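Local structure of putative N-acetyl-gamma-glutamyl-phosphate reductase (Arabidopsis thaliana, 1XYG) at residues A[112-117]-A[121-126]; A[140-145]-A[225-230]. The protein catalyses, as a homotetramer, the NADP-dependent interconversion of N-acetyl-glutamyl phosphate and N-acetyl-glutamate semialdehyde in arginine biosynthesis. All coordinates share one frame; numbering follows the deposited sequence.

Contact 1. Residues A[112-117]-A[121-126]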
# COMPACT_ATOMS: atom_id res chain seq x y z
N SER A 112 28.92 -3.58 -1.31
CA SER A 112 28.65 -4.29 -2.56
C SER A 112 28.94 -5.77 -2.33
O SER A 112 29.36 -6.17 -1.25
CB SER A 112 29.55 -3.79 -3.69
OG SER A 112 30.77 -4.52 -3.73
N ALA A 113 28.72 -6.59 -3.35
CA ALA A 113 28.95 -8.02 -3.25
C ALA A 113 30.31 -8.45 -3.80
O ALA A 113 30.71 -9.61 -3.64
CB ALA A 113 27.84 -8.76 -3.97
N ASP A 114 31.02 -7.52 -4.44
CA ASP A 114 32.30 -7.81 -5.08
C ASP A 114 33.42 -8.45 -4.25
O ASP A 114 34.36 -9.00 -4.83
CB ASP A 114 32.87 -6.54 -5.73
CG ASP A 114 32.34 -6.30 -7.12
OD1 ASP A 114 31.60 -7.15 -7.66
OD2 ASP A 114 32.69 -5.24 -7.69
N PHE A 115 33.35 -8.38 -2.93
CA PHE A 115 34.41 -8.97 -2.10
C PHE A 115 33.89 -10.04 -1.14
O PHE A 115 34.62 -10.49 -0.26
CB PHE A 115 35.13 -7.89 -1.30
CG PHE A 115 36.14 -7.10 -2.09
CD1 PHE A 115 37.35 -7.66 -2.45
CD2 PHE A 115 35.86 -5.79 -2.48
CE1 PHE A 115 38.29 -6.94 -3.18
CE2 PHE A 115 36.79 -5.05 -3.21
CZ PHE A 115 38.01 -5.63 -3.56
N ARG A 116 32.64 -10.45 -1.31
CA ARG A 116 32.04 -11.45 -0.43
C ARG A 116 32.51 -12.88 -0.72
O ARG A 116 32.76 -13.65 0.21
CB ARG A 116 30.51 -11.40 -0.53
CG ARG A 116 29.88 -10.06 -0.11
CD ARG A 116 28.34 -10.10 -0.22
NE ARG A 116 27.75 -8.77 -0.11
CZ ARG A 116 26.57 -8.43 -0.62
NH1 ARG A 116 25.84 -9.34 -1.27
NH2 ARG A 116 26.13 -7.19 -0.51
N LEU A 117 32.63 -13.24 -1.99
CA LEU A 117 33.05 -14.58 -2.35
C LEU A 117 34.58 -14.74 -2.33
O LEU A 117 35.29 -13.95 -2.95
CB LEU A 117 32.51 -14.94 -3.74
CG LEU A 117 30.98 -14.93 -3.90
CD1 LEU A 117 30.65 -15.06 -5.37
CD2 LEU A 117 30.34 -16.07 -3.13
N ALA A 121 37.01 -18.03 -9.11
CA ALA A 121 36.28 -18.63 -10.23
C ALA A 121 34.77 -18.52 -9.97
O ALA A 121 33.97 -18.32 -10.88
CB ALA A 121 36.67 -20.12 -10.39
N GLU A 122 34.41 -18.67 -8.70
CA GLU A 122 33.02 -18.60 -8.28
C GLU A 122 32.47 -17.19 -8.52
O GLU A 122 31.35 -17.02 -9.01
CB GLU A 122 32.94 -18.97 -6.81
CG GLU A 122 31.66 -19.61 -6.39
CD GLU A 122 31.85 -20.51 -5.20
OE1 GLU A 122 32.19 -21.70 -5.39
OE2 GLU A 122 31.69 -20.03 -4.06
N TYR A 123 33.26 -16.18 -8.20
CA TYR A 123 32.82 -14.80 -8.40
C TYR A 123 32.59 -14.53 -9.87
O TYR A 123 31.62 -13.87 -10.25
CB TYR A 123 33.88 -13.81 -7.88
CG TYR A 123 33.64 -12.37 -8.30
CD1 TYR A 123 32.75 -11.55 -7.60
CD2 TYR A 123 34.26 -11.84 -9.44
CE1 TYR A 123 32.48 -10.24 -8.02
CE2 TYR A 123 34.00 -10.53 -9.87
CZ TYR A 123 33.11 -9.74 -9.16
OH TYR A 123 32.82 -8.47 -9.60
N GLU A 124 33.49 -15.05 -10.70
CA GLU A 124 33.42 -14.85 -12.13
C GLU A 124 32.20 -15.51 -12.79
O GLU A 124 31.54 -14.89 -13.62
CB GLU A 124 34.70 -15.36 -12.79
CG GLU A 124 35.09 -14.56 -14.01
CD GLU A 124 36.37 -15.04 -14.64
OE1 GLU A 124 37.41 -15.12 -13.94
OE2 GLU A 124 36.35 -15.33 -15.85
N GLU A 125 31.91 -16.75 -12.41
CA GLU A 125 30.77 -17.44 -12.99
C GLU A 125 29.44 -16.80 -12.59
O GLU A 125 28.51 -16.74 -13.39
CB GLU A 125 30.77 -18.93 -12.60
CG GLU A 125 30.31 -19.23 -11.19
CD GLU A 125 29.74 -20.63 -11.05
OE1 GLU A 125 28.70 -20.92 -11.66
OE2 GLU A 125 30.34 -21.46 -10.32
N TRP A 126 29.36 -16.32 -11.36
CA TRP A 126 28.12 -15.70 -10.89
C TRP A 126 27.97 -14.21 -11.19
O TRP A 126 26.84 -13.70 -11.24
CB TRP A 126 27.96 -15.91 -9.38
CG TRP A 126 27.55 -17.28 -9.00
CD1 TRP A 126 28.36 -18.33 -8.67
CD2 TRP A 126 26.21 -17.78 -8.94
NE1 TRP A 126 27.61 -19.45 -8.42
CE2 TRP A 126 26.29 -19.15 -8.57
CE3 TRP A 126 24.95 -17.21 -9.16
CZ2 TRP A 126 25.15 -19.95 -8.43
CZ3 TRP A 126 23.82 -18.01 -9.02
CH2 TRP A 126 23.93 -19.36 -8.65
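Leu117 and Tyr123 bring the two backbones closest, their CA atoms 6.1 Å apart, where the irregular loop 112-117 faces segment 121-126 of helix 120-127. The loop leaves strand 107-110 of the parallel sheet in the Rossmann-type NAD-binding domain and starts with an ST turn: Ser112 OG accepts from Asp114 N, 3.1 Å away, while Arg116 N bonds to Ala113 O just beyond. Between the segments, Tyr123 OH donates to Asp114 OD1 at 2.6 Å. The oxygen lies at the ring's edge, but the hydroxyl reaches it from 61° above the carboxylate plane, the two flat groups being turned 77° apart. With CG anti to the backbone N (chi1 168°), the ring is carried off the helix so that its OH meets Asp114. Tyrosine suits this place because its rigid ring spans the distance and still ends in a donor for a buried carboxylate, whose OD2 is taken by Gly93 N. A phenylalanine here would probably keep much of the packing but leave Asp114 OD1 without its hydroxyl partner. Leucine fits the apolar end of the contact: Leu117 also touches Pro226 and Gln230 of helix 224-236, and its CD1 rests 3.7 Å from Tyr123 CA.

Contact 2. Residues A[140-145]-A[225-230]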
# COMPACT_ATOMS: atom_id res chain seq x y z
N VAL A 140 40.19 -9.96 2.99
CA VAL A 140 38.83 -9.51 3.27
C VAL A 140 38.11 -10.41 4.26
O VAL A 140 38.21 -11.63 4.20
CB VAL A 140 37.98 -9.47 1.97
CG1 VAL A 140 36.56 -9.04 2.30
CG2 VAL A 140 38.62 -8.52 0.96
N VAL A 141 37.36 -9.79 5.18
CA VAL A 141 36.58 -10.51 6.18
C VAL A 141 35.09 -10.29 5.94
O VAL A 141 34.64 -9.15 5.77
CB VAL A 141 36.93 -10.06 7.61
CG1 VAL A 141 35.99 -10.73 8.62
CG2 VAL A 141 38.38 -10.40 7.94
N TYR A 142 34.32 -11.38 5.92
CA TYR A 142 32.87 -11.32 5.72
C TYR A 142 32.22 -10.65 6.93
O TYR A 142 32.37 -11.11 8.06
CB TYR A 142 32.32 -12.73 5.54
CG TYR A 142 30.88 -12.81 5.06
CD1 TYR A 142 30.51 -12.27 3.83
CD2 TYR A 142 29.90 -13.45 5.82
CE1 TYR A 142 29.20 -12.37 3.36
CE2 TYR A 142 28.59 -13.56 5.36
CZ TYR A 142 28.24 -13.02 4.13
OH TYR A 142 26.96 -13.16 3.66
N GLY A 143 31.49 -9.56 6.68
CA GLY A 143 30.88 -8.81 7.77
C GLY A 143 29.61 -9.27 8.49
O GLY A 143 28.79 -8.43 8.86
N LEU A 144 29.42 -10.57 8.69
CA LEU A 144 28.24 -11.04 9.40
C LEU A 144 28.64 -10.91 10.87
O LEU A 144 29.10 -11.87 11.51
CB LEU A 144 27.92 -12.50 9.03
CG LEU A 144 26.62 -13.07 9.61
CD1 LEU A 144 25.45 -12.14 9.29
CD2 LEU A 144 26.36 -14.46 9.04
N THR A 145 28.47 -9.70 11.39
CA THR A 145 28.87 -9.34 12.75
C THR A 145 28.76 -10.36 13.89
O THR A 145 29.78 -10.70 14.50
CB THR A 145 28.18 -8.03 13.18
OG1 THR A 145 28.05 -7.16 12.05
CG2 THR A 145 29.03 -7.33 14.24
N VAL A 225 22.91 -16.92 -3.93
CA VAL A 225 23.11 -18.35 -3.74
C VAL A 225 24.53 -18.73 -3.32
O VAL A 225 24.73 -19.34 -2.27
CB VAL A 225 22.71 -19.16 -5.01
CG1 VAL A 225 23.14 -20.62 -4.86
CG2 VAL A 225 21.21 -19.10 -5.22
N PRO A 226 25.54 -18.36 -4.13
CA PRO A 226 26.92 -18.71 -3.75
C PRO A 226 27.35 -18.12 -2.41
O PRO A 226 28.13 -18.72 -1.68
CB PRO A 226 27.75 -18.19 -4.93
CG PRO A 226 26.90 -17.10 -5.50
CD PRO A 226 25.52 -17.66 -5.43
N GLU A 227 26.82 -16.94 -2.09
CA GLU A 227 27.16 -16.28 -0.83
C GLU A 227 26.58 -17.11 0.33
O GLU A 227 27.25 -17.36 1.33
CB GLU A 227 26.56 -14.87 -0.80
CG GLU A 227 26.94 -14.06 0.44
CD GLU A 227 26.31 -12.69 0.45
OE1 GLU A 227 25.92 -12.22 -0.63
OE2 GLU A 227 26.20 -12.09 1.53
N ILE A 228 25.34 -17.53 0.16
CA ILE A 228 24.65 -18.33 1.16
C ILE A 228 25.37 -19.67 1.37
O ILE A 228 25.66 -20.05 2.50
CB ILE A 228 23.20 -18.62 0.73
CG1 ILE A 228 22.36 -17.35 0.80
CG2 ILE A 228 22.61 -19.73 1.61
CD1 ILE A 228 21.04 -17.47 0.09
N GLU A 229 25.65 -20.36 0.27
CA GLU A 229 26.31 -21.66 0.34
C GLU A 229 27.73 -21.58 0.91
O GLU A 229 28.17 -22.49 1.61
CB GLU A 229 26.31 -22.32 -1.04
CG GLU A 229 24.92 -22.48 -1.64
CD GLU A 229 24.91 -23.37 -2.87
OE1 GLU A 229 25.97 -23.47 -3.54
OE2 GLU A 229 23.85 -23.97 -3.18
N GLN A 230 28.44 -20.49 0.62
CA GLN A 230 29.80 -20.32 1.13
C GLN A 230 29.77 -20.32 2.66
O GLN A 230 30.51 -21.07 3.30
CB GLN A 230 30.41 -19.01 0.62
CG GLN A 230 31.81 -18.74 1.17
CD GLN A 230 32.41 -17.44 0.65
OE1 GLN A 230 32.81 -17.36 -0.51
NE2 GLN A 230 32.45 -16.43 1.50
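Tyr142 OH gives a short hydrogen bond, 2.5 Å, to Glu227 OE2, and this pair alone carries the contact between 140-145 and 225-230. The carboxylate oxygen lies in the plane of the ring, at its edge, and receives the hydroxyl on its anti lone pair, the one turned away from OE1. Ring and carboxylate planes stand 85° apart, and Glu227 CG packs 3.3 Å from Tyr142 OH. Each residue suits a long reach: the nearest CA atoms, those of Tyr142 and Glu227, are 10.0 Å apart, and the distance is bridged by a phenol and by a glutamate whose chain is fully extended (chi1 -176°, chi2 -179°).

A second shell holds both groups. Glu227 OE2 also accepts from Gly162 N and Arg116 engages OE1, so the buried carboxylate has partners on both oxygens. The phenol oxygen is met in addition by Gln169 NE2. Glu227 lies about 8 Å, side chain to side chain, from Cys163, the probable catalytic cysteine.

Farther out, Pro165 of helix 163-177 touches both Tyr142 and Glu227, and Leu148 of helix 145-153 packs on Tyr142. The bond thereby ties strand 141-142, which within this chain is an outermost strand of the parallel sheet and pairs with strand 157-159, to helix 224-236.

Both contacts rest on a tyrosine hydroxyl donating to a carboxylate, yet they join different parts of the fold. Contact 1 is local and buried, linking a loop to the next helix within the NAD-binding region and adding apolar packing to its hydrogen bond. Contact 2, only partly buried but nearer the centre of the chain, spans 80 residues to bring strand 141-142 to a helix of the dimerisation region, with almost wholly polar chemistry. Their centres lie about 10 Å apart and the two meet directly: Arg116 NH1 forms a salt bridge with Glu227 OE1 at 3.0 Å, and Arg116 O probably accepts from Gln230 NE2. Helix 224-236 thus engages both the loop and the strand.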